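Long-range contacts in protein DsvD (Desulfovibrio vulgaris, PDB 1UCR), which is of unknown function but may play an essential role in dissimilatory sulfite reduction and possibly binds DNA through its winged-helix motif: residues 50-55 / 63-68; 22-27 / 38-43. All coordinates share one frame; numbering follows the deposited sequence. Where two conformers were deposited one is given.

Overall arrangement
The two contacts lie within one small winged-helix fold, their centres 12 Å apart and on opposite sides of the chain's centre. Interaction 2 comes first along the chain and closes before interaction 1 opens: it packs the start of helix 24-30 on helix 36-48, and that helix runs on into the hairpin of strands 52-57 and 60-65, which interaction 1 holds together. Strand 22-23 pairs with strand 60-65, so both contacts reach the same antiparallel sheet. Tyr63 belongs to interaction 1 but also touches both segments of interaction 2, its N lying 2.8 Å from Phe22 O and its OH 2.9 Å from Lys40 NZ. Leu43 meets Tyr63 and Leu52, so helix 36-48 packs on both hairpin strands.

Interaction 1. Residues 50-55 / 63-68; sequences EVLEYW and YGLKGA
Tyr54 and Tyr63 run side by side in the same direction, yet their rings are turned 71° apart. Tyr54 presents its edge to the face of Tyr63 in an offset T-shaped stack, with centroids 5.5 Å apart and CD2 of Tyr54 3.5 Å from CE2 of Tyr63. The phenol of Tyr63 reaches on to Lys40, to which its OH is hydrogen-bonded.

Glu53 lies on the other face of the hairpin. CG of Glu53 sits between the backbone N and the carbonyl carbon (chi1 59°), and from there the extended chain passes over Gly64 to the turn beyond the strand. There OE2 takes the N-H of the N-cap residue Gly67 (Gly67 N to Glu53 OE2 2.9 Å), from well above the carboxylate plane, and OE1 that of Gly69, so the two oxygens hold the N-terminal end of helix 68-74.

Lys66 lies alongside Glu50, pointing the same way, but NZ stays 4.1 Å from Glu50 OE2, too far for a salt bridge. Three waters surround this ammonium; one links it to Glu53 OE2 and another to Leu52 O. Glu50 OE2 instead bonds Gln6 of the second subunit.

Leu52 CD2 meets Leu65 CD2 at 4.0 Å, and Leu12 of helix 3-12 touches both leucines. Between the backbones, Glu53 and Gly64 form a hydrogen-bonded antiparallel pair, Glu53 N reaching Gly64 O at 2.8 Å, while Lys66 N donates to Val51 O. The axes of 52-55 and 63-65 at 151° mark an antiparallel hairpin, consistent with the wing of the winged-helix motif.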
loop_
_atom_site.group_PDB
_atom_site.type_symbol
_atom_site.label_atom_id
_atom_site.label_comp_id
_atom_site.label_asym_id
_atom_site.label_seq_id
_atom_site.Cartn_x
_atom_site.Cartn_y
_atom_site.Cartn_z
ATOM N N GLU B 50 1.179 7.449 -2.260
ATOM C CA GLU B 50 0.124 6.458 -2.230
ATOM C C GLU B 50 0.615 5.149 -1.628
ATOM O O GLU B 50 -0.022 4.104 -1.821
ATOM C CB GLU B 50 -0.534 6.227 -3.593
ATOM C CG GLU B 50 -1.158 7.533 -4.094
ATOM C CD GLU B 50 -1.891 7.379 -5.358
ATOM O OE1 GLU B 50 -1.630 8.133 -6.326
ATOM O OE2 GLU B 50 -2.774 6.495 -5.426
ATOM N N VAL B 51 1.681 5.192 -0.839
ATOM C CA VAL B 51 2.041 4.069 0.019
ATOM C C VAL B 51 1.082 4.001 1.197
ATOM O O VAL B 51 0.711 2.937 1.647
ATOM C CB VAL B 51 3.491 4.214 0.507
ATOM C CG1 VAL B 51 3.871 3.113 1.488
ATOM C CG2 VAL B 51 4.416 4.204 -0.694
ATOM N N LEU B 52 0.698 5.183 1.710
ATOM C CA LEU B 52 -0.278 5.271 2.777
ATOM C C LEU B 52 -1.549 5.936 2.289
ATOM O O LEU B 52 -1.554 6.650 1.272
ATOM C CB LEU B 52 0.226 6.135 3.970
ATOM C CG LEU B 52 1.497 5.614 4.628
ATOM C CD1 LEU B 52 1.919 6.545 5.760
ATOM C CD2 LEU B 52 1.353 4.200 5.131
ATOM N N GLU B 53 -2.623 5.711 3.037
ATOM C CA GLU B 53 -3.878 6.465 2.933
ATOM C C GLU B 53 -4.101 7.201 4.244
ATOM O O GLU B 53 -3.635 6.783 5.314
ATOM C CB GLU B 53 -4.993 5.541 2.530
ATOM C CG GLU B 53 -5.244 4.400 3.455
ATOM C CD GLU B 53 -6.122 3.327 2.900
ATOM O OE1 GLU B 53 -6.636 2.541 3.759
ATOM O OE2 GLU B 53 -6.304 3.181 1.673
ATOM N N TYR B 54 -4.825 8.314 4.103
ATOM C CA TYR B 54 -5.005 9.291 5.178
ATOM C C TYR B 54 -6.444 9.436 5.594
ATOM O O TYR B 54 -7.350 9.383 4.731
ATOM C CB TYR B 54 -4.575 10.620 4.643
ATOM C CG TYR B 54 -4.715 11.867 5.445
ATOM C CD1 TYR B 54 -5.784 12.735 5.262
ATOM C CD2 TYR B 54 -3.741 12.201 6.401
ATOM C CE1 TYR B 54 -5.907 13.915 6.012
ATOM C CE2 TYR B 54 -3.852 13.394 7.098
ATOM C CZ TYR B 54 -4.903 14.224 6.913
ATOM O OH TYR B 54 -5.009 15.411 7.617
ATOM N N TRP B 55 -6.673 9.684 6.854
ATOM C CA TRP B 55 -8.012 9.849 7.394
ATOM C C TRP B 55 -7.994 11.009 8.354
ATOM O O TRP B 55 -7.031 11.197 9.127
ATOM C CB TRP B 55 -8.439 8.632 8.231
ATOM C CG TRP B 55 -8.136 7.315 7.554
ATOM C CD1 TRP B 55 -6.994 6.546 7.394
ATOM C CD2 TRP B 55 -9.106 6.570 6.884
ATOM N NE1 TRP B 55 -7.196 5.421 6.709
ATOM C CE2 TRP B 55 -8.554 5.388 6.349
ATOM C CE3 TRP B 55 -10.468 6.798 6.683
ATOM C CZ2 TRP B 55 -9.196 4.401 5.627
ATOM C CZ3 TRP B 55 -11.135 5.820 5.957
ATOM C CH2 TRP B 55 -10.552 4.657 5.437
ATOM N N TYR B 63 -3.493 7.068 9.691
ATOM C CA TYR B 63 -2.766 6.638 8.522
ATOM C C TYR B 63 -2.768 5.130 8.493
ATOM O O TYR B 63 -2.628 4.500 9.555
ATOM C CB TYR B 63 -1.307 7.105 8.517
ATOM C CG TYR B 63 -1.136 8.618 8.594
ATOM C CD1 TYR B 63 -1.278 9.296 9.821
ATOM C CD2 TYR B 63 -0.869 9.365 7.430
ATOM C CE1 TYR B 63 -1.134 10.667 9.870
ATOM C CE2 TYR B 63 -0.715 10.758 7.507
ATOM C CZ TYR B 63 -0.855 11.378 8.739
ATOM O OH TYR B 63 -0.717 12.754 8.857
ATOM N N GLY B 64 -2.821 4.540 7.321
ATOM C CA GLY B 64 -2.612 3.109 7.123
ATOM C C GLY B 64 -2.097 2.846 5.727
ATOM O O GLY B 64 -2.009 3.750 4.902
ATOM N N LEU B 65 -1.693 1.582 5.479
ATOM C CA LEU B 65 -1.219 1.274 4.137
ATOM C C LEU B 65 -2.326 1.373 3.087
ATOM O O LEU B 65 -3.485 1.065 3.353
ATOM C CB LEU B 65 -0.670 -0.193 4.149
ATOM C CG LEU B 65 0.666 -0.290 4.879
ATOM C CD1 LEU B 65 0.984 -1.756 5.194
ATOM C CD2 LEU B 65 1.856 0.348 4.127
ATOM N N LYS B 66 -1.986 1.845 1.873
ATOM C CA LYS B 66 -2.977 2.016 0.810
ATOM C C LYS B 66 -3.744 0.744 0.597
ATOM O O LYS B 66 -3.128 -0.324 0.423
ATOM C CB LYS B 66 -2.218 2.377 -0.469
ATOM C CG LYS B 66 -3.114 2.806 -1.604
ATOM C CD LYS B 66 -3.715 4.191 -1.308
ATOM C CE LYS B 66 -4.399 4.780 -2.551
ATOM N NZ LYS B 66 -5.140 6.018 -2.084
ATOM N N GLY B 67 -5.045 0.858 0.567
ATOM C CA GLY B 67 -5.915 -0.305 0.365
ATOM C C GLY B 67 -6.423 -0.899 1.653
ATOM O O GLY B 67 -7.415 -1.661 1.629
ATOM N N ALA B 68 -5.832 -0.611 2.813
ATOM C CA ALA B 68 -6.252 -1.252 4.056
ATOM C C ALA B 68 -7.677 -0.925 4.419
ATOM O O ALA B 68 -8.374 -1.849 4.947
ATOM C CB ALA B 68 -5.319 -0.829 5.197
HETATM O O HOH W 1 -6.073 6.996 -4.386
HETATM O O HOH W 2 -3.274 7.725 -0.577
HETATM O O HOH W 3 -7.070 4.881 -0.339
#

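Interaction 2. Residues 22-27 / 38-43; sequences FYFNDF and EVKKIL
Phe24 and Lys40 meet by cation-pi and CH-pi contact, their side chains crossing at about a right angle. Lys40 bends at chi2 and chi3 (65° and 66°), which folds its end back over the ring: CE stands 3.7 Å above the plane of the Phe24 ring, displaced toward the rim, and NZ lies off-centre, 4.4 Å from the ring centroid. The end of Lys40 is also held by Tyr63, so this lysine links helix 36-48 to strand 60-65.

A second CH-pi contact is more nearly centred. Leu43 CD2 sits over the middle of the Phe27 ring, 4.0 Å from its centroid and 9° off the normal.

Other contacts are mainly apolar. The other methyl of Leu43, CD1, touches both aromatics, at the edge of the Phe24 ring, 3.8 Å from Phe24 CD1 and from Phe27 CD1. Val39 CG1 likewise reaches both, lying 3.9 Å from Phe24 CE1 and from Phe27 CB. The Phe24 edge also meets the backbone, CE1 lying 3.6 Å from Lys40 N. Val8 of helix 3-12 touches Phe27 and Leu43, extending the cluster to a third helix.

Such packing of helix 24-30 on helix 36-48, linked by a short loop, is consistent with the helix-turn-helix portion of the winged-helix fold.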
loop_
_atom_site.group_PDB
_atom_site.type_symbol
_atom_site.label_atom_id
_atom_site.label_comp_id
_atom_site.label_asym_id
_atom_site.label_seq_id
_atom_site.Cartn_x
_atom_site.Cartn_y
_atom_site.Cartn_z
ATOM N N PHE B 22 -3.737 3.795 12.116
ATOM C CA PHE B 22 -3.184 4.210 13.385
ATOM C C PHE B 22 -3.198 5.742 13.452
ATOM O O PHE B 22 -3.108 6.415 12.438
ATOM C CB PHE B 22 -1.763 3.681 13.549
ATOM C CG PHE B 22 -1.707 2.204 13.818
ATOM C CD1 PHE B 22 -1.681 1.298 12.755
ATOM C CD2 PHE B 22 -1.649 1.709 15.130
ATOM C CE1 PHE B 22 -1.604 -0.074 12.980
ATOM C CE2 PHE B 22 -1.573 0.330 15.346
ATOM C CZ PHE B 22 -1.506 -0.527 14.278
ATOM N N TYR B 23 -3.305 6.286 14.659
ATOM C CA TYR B 23 -3.240 7.728 14.859
ATOM C C TYR B 23 -1.889 8.306 14.515
ATOM O O TYR B 23 -0.876 7.644 14.668
ATOM C CB TYR B 23 -3.508 8.062 16.355
ATOM C CG TYR B 23 -4.934 7.717 16.730
ATOM C CD1 TYR B 23 -5.198 6.674 17.625
ATOM C CD2 TYR B 23 -6.017 8.422 16.233
ATOM C CE1 TYR B 23 -6.518 6.381 17.985
ATOM C CE2 TYR B 23 -7.304 8.140 16.537
ATOM C CZ TYR B 23 -7.542 7.095 17.441
ATOM O OH TYR B 23 -8.869 6.803 17.722
ATOM N N PHE B 24 -1.883 9.588 14.154
ATOM C CA PHE B 24 -0.604 10.295 14.051
ATOM C C PHE B 24 0.278 10.033 15.246
ATOM O O PHE B 24 1.455 9.706 15.128
ATOM C CB PHE B 24 -0.924 11.798 13.920
ATOM C CG PHE B 24 0.371 12.607 13.921
ATOM C CD1 PHE B 24 1.315 12.482 12.890
ATOM C CD2 PHE B 24 0.693 13.449 14.958
ATOM C CE1 PHE B 24 2.510 13.180 12.916
ATOM C CE2 PHE B 24 1.875 14.209 14.991
ATOM C CZ PHE B 24 2.799 14.069 13.955
ATOM N N ASN B 25 -0.267 10.104 16.467
ATOM C CA ASN B 25 0.520 9.961 17.664
ATOM C C ASN B 25 0.946 8.524 17.922
ATOM O O ASN B 25 1.882 8.304 18.671
ATOM C CB ASN B 25 -0.222 10.501 18.890
ATOM C CG ASN B 25 -0.290 11.992 18.971
ATOM O OD1 ASN B 25 0.306 12.713 18.188
ATOM N ND2 ASN B 25 -1.040 12.456 19.951
ATOM N N ASP B 26 0.311 7.525 17.261
ATOM C CA ASP B 26 0.894 6.188 17.313
ATOM C C ASP B 26 2.283 6.167 16.654
ATOM O O ASP B 26 3.169 5.474 17.114
ATOM C CB ASP B 26 -0.006 5.165 16.615
ATOM C CG ASP B 26 -1.229 4.741 17.437
ATOM O OD1 ASP B 26 -1.042 4.415 18.628
ATOM O OD2 ASP B 26 -2.313 4.705 16.844
ATOM N N PHE B 27 2.441 6.958 15.575
ATOM C CA PHE B 27 3.744 6.976 14.877
ATOM C C PHE B 27 4.764 7.760 15.668
ATOM O O PHE B 27 5.932 7.362 15.775
ATOM C CB PHE B 27 3.571 7.547 13.466
ATOM C CG PHE B 27 2.671 6.672 12.631
ATOM C CD1 PHE B 27 1.346 7.024 12.461
ATOM C CD2 PHE B 27 3.144 5.479 12.051
ATOM C CE1 PHE B 27 0.478 6.212 11.764
ATOM C CE2 PHE B 27 2.285 4.695 11.303
ATOM C CZ PHE B 27 0.954 5.070 11.163
ATOM N N GLU B 38 8.733 16.285 11.816
ATOM C CA GLU B 38 9.333 15.422 10.785
ATOM C C GLU B 38 8.490 14.156 10.613
ATOM O O GLU B 38 8.348 13.666 9.483
ATOM C CB GLU B 38 10.777 15.108 11.182
ATOM C CG GLU B 38 11.485 14.240 10.156
ATOM C CD GLU B 38 11.677 14.852 8.785
ATOM O OE1 GLU B 38 12.187 14.091 7.906
ATOM O OE2 GLU B 38 11.380 16.046 8.516
ATOM N N VAL B 39 7.912 13.604 11.679
ATOM C CA VAL B 39 7.011 12.456 11.517
ATOM C C VAL B 39 5.850 12.848 10.622
ATOM O O VAL B 39 5.449 12.125 9.713
ATOM C CB VAL B 39 6.551 11.908 12.887
ATOM C CG1 VAL B 39 5.590 10.736 12.679
ATOM C CG2 VAL B 39 7.738 11.490 13.745
ATOM N N LYS B 40 5.279 14.042 10.855
ATOM C CA LYS B 40 4.187 14.492 9.991
ATOM C C LYS B 40 4.656 14.604 8.556
ATOM O O LYS B 40 3.955 14.178 7.644
ATOM C CB LYS B 40 3.639 15.838 10.497
ATOM C CG LYS B 40 2.506 16.381 9.606
ATOM C CD LYS B 40 1.197 15.599 9.538
ATOM C CE LYS B 40 0.445 15.607 10.892
ATOM N NZ LYS B 40 -0.931 14.942 10.684
ATOM N N LYS B 41 5.857 15.142 8.313
ATOM C CA LYS B 41 6.345 15.257 6.933
ATOM C C LYS B 41 6.540 13.913 6.280
ATOM O O LYS B 41 6.185 13.729 5.113
ATOM C CB LYS B 41 7.651 16.075 6.933
ATOM C CG LYS B 41 7.484 17.583 7.184
ATOM C CD LYS B 41 6.871 18.327 6.018
ATOM C CE LYS B 41 6.730 19.828 6.217
ATOM N NZ LYS B 41 7.976 20.580 6.571
ATOM N N ILE B 42 7.131 12.950 7.000
ATOM C CA ILE B 42 7.335 11.679 6.299
ATOM C C ILE B 42 6.058 10.931 6.051
ATOM O O ILE B 42 5.920 10.314 4.977
ATOM C CB ILE B 42 8.393 10.798 6.928
ATOM C CG1 ILE B 42 7.951 10.206 8.213
ATOM C CG2 ILE B 42 9.761 11.477 7.038
ATOM C CD1 ILE B 42 8.931 9.164 8.741
ATOM N N LEU B 43 5.101 10.995 6.984
ATOM C CA LEU B 43 3.812 10.361 6.734
ATOM C C LEU B 43 3.111 11.017 5.544
ATOM O O LEU B 43 2.492 10.324 4.708
ATOM C CB LEU B 43 2.929 10.472 8.004
ATOM C CG LEU B 43 3.396 9.599 9.163
ATOM C CD1 LEU B 43 2.578 9.952 10.399
ATOM C CD2 LEU B 43 3.235 8.107 8.866
#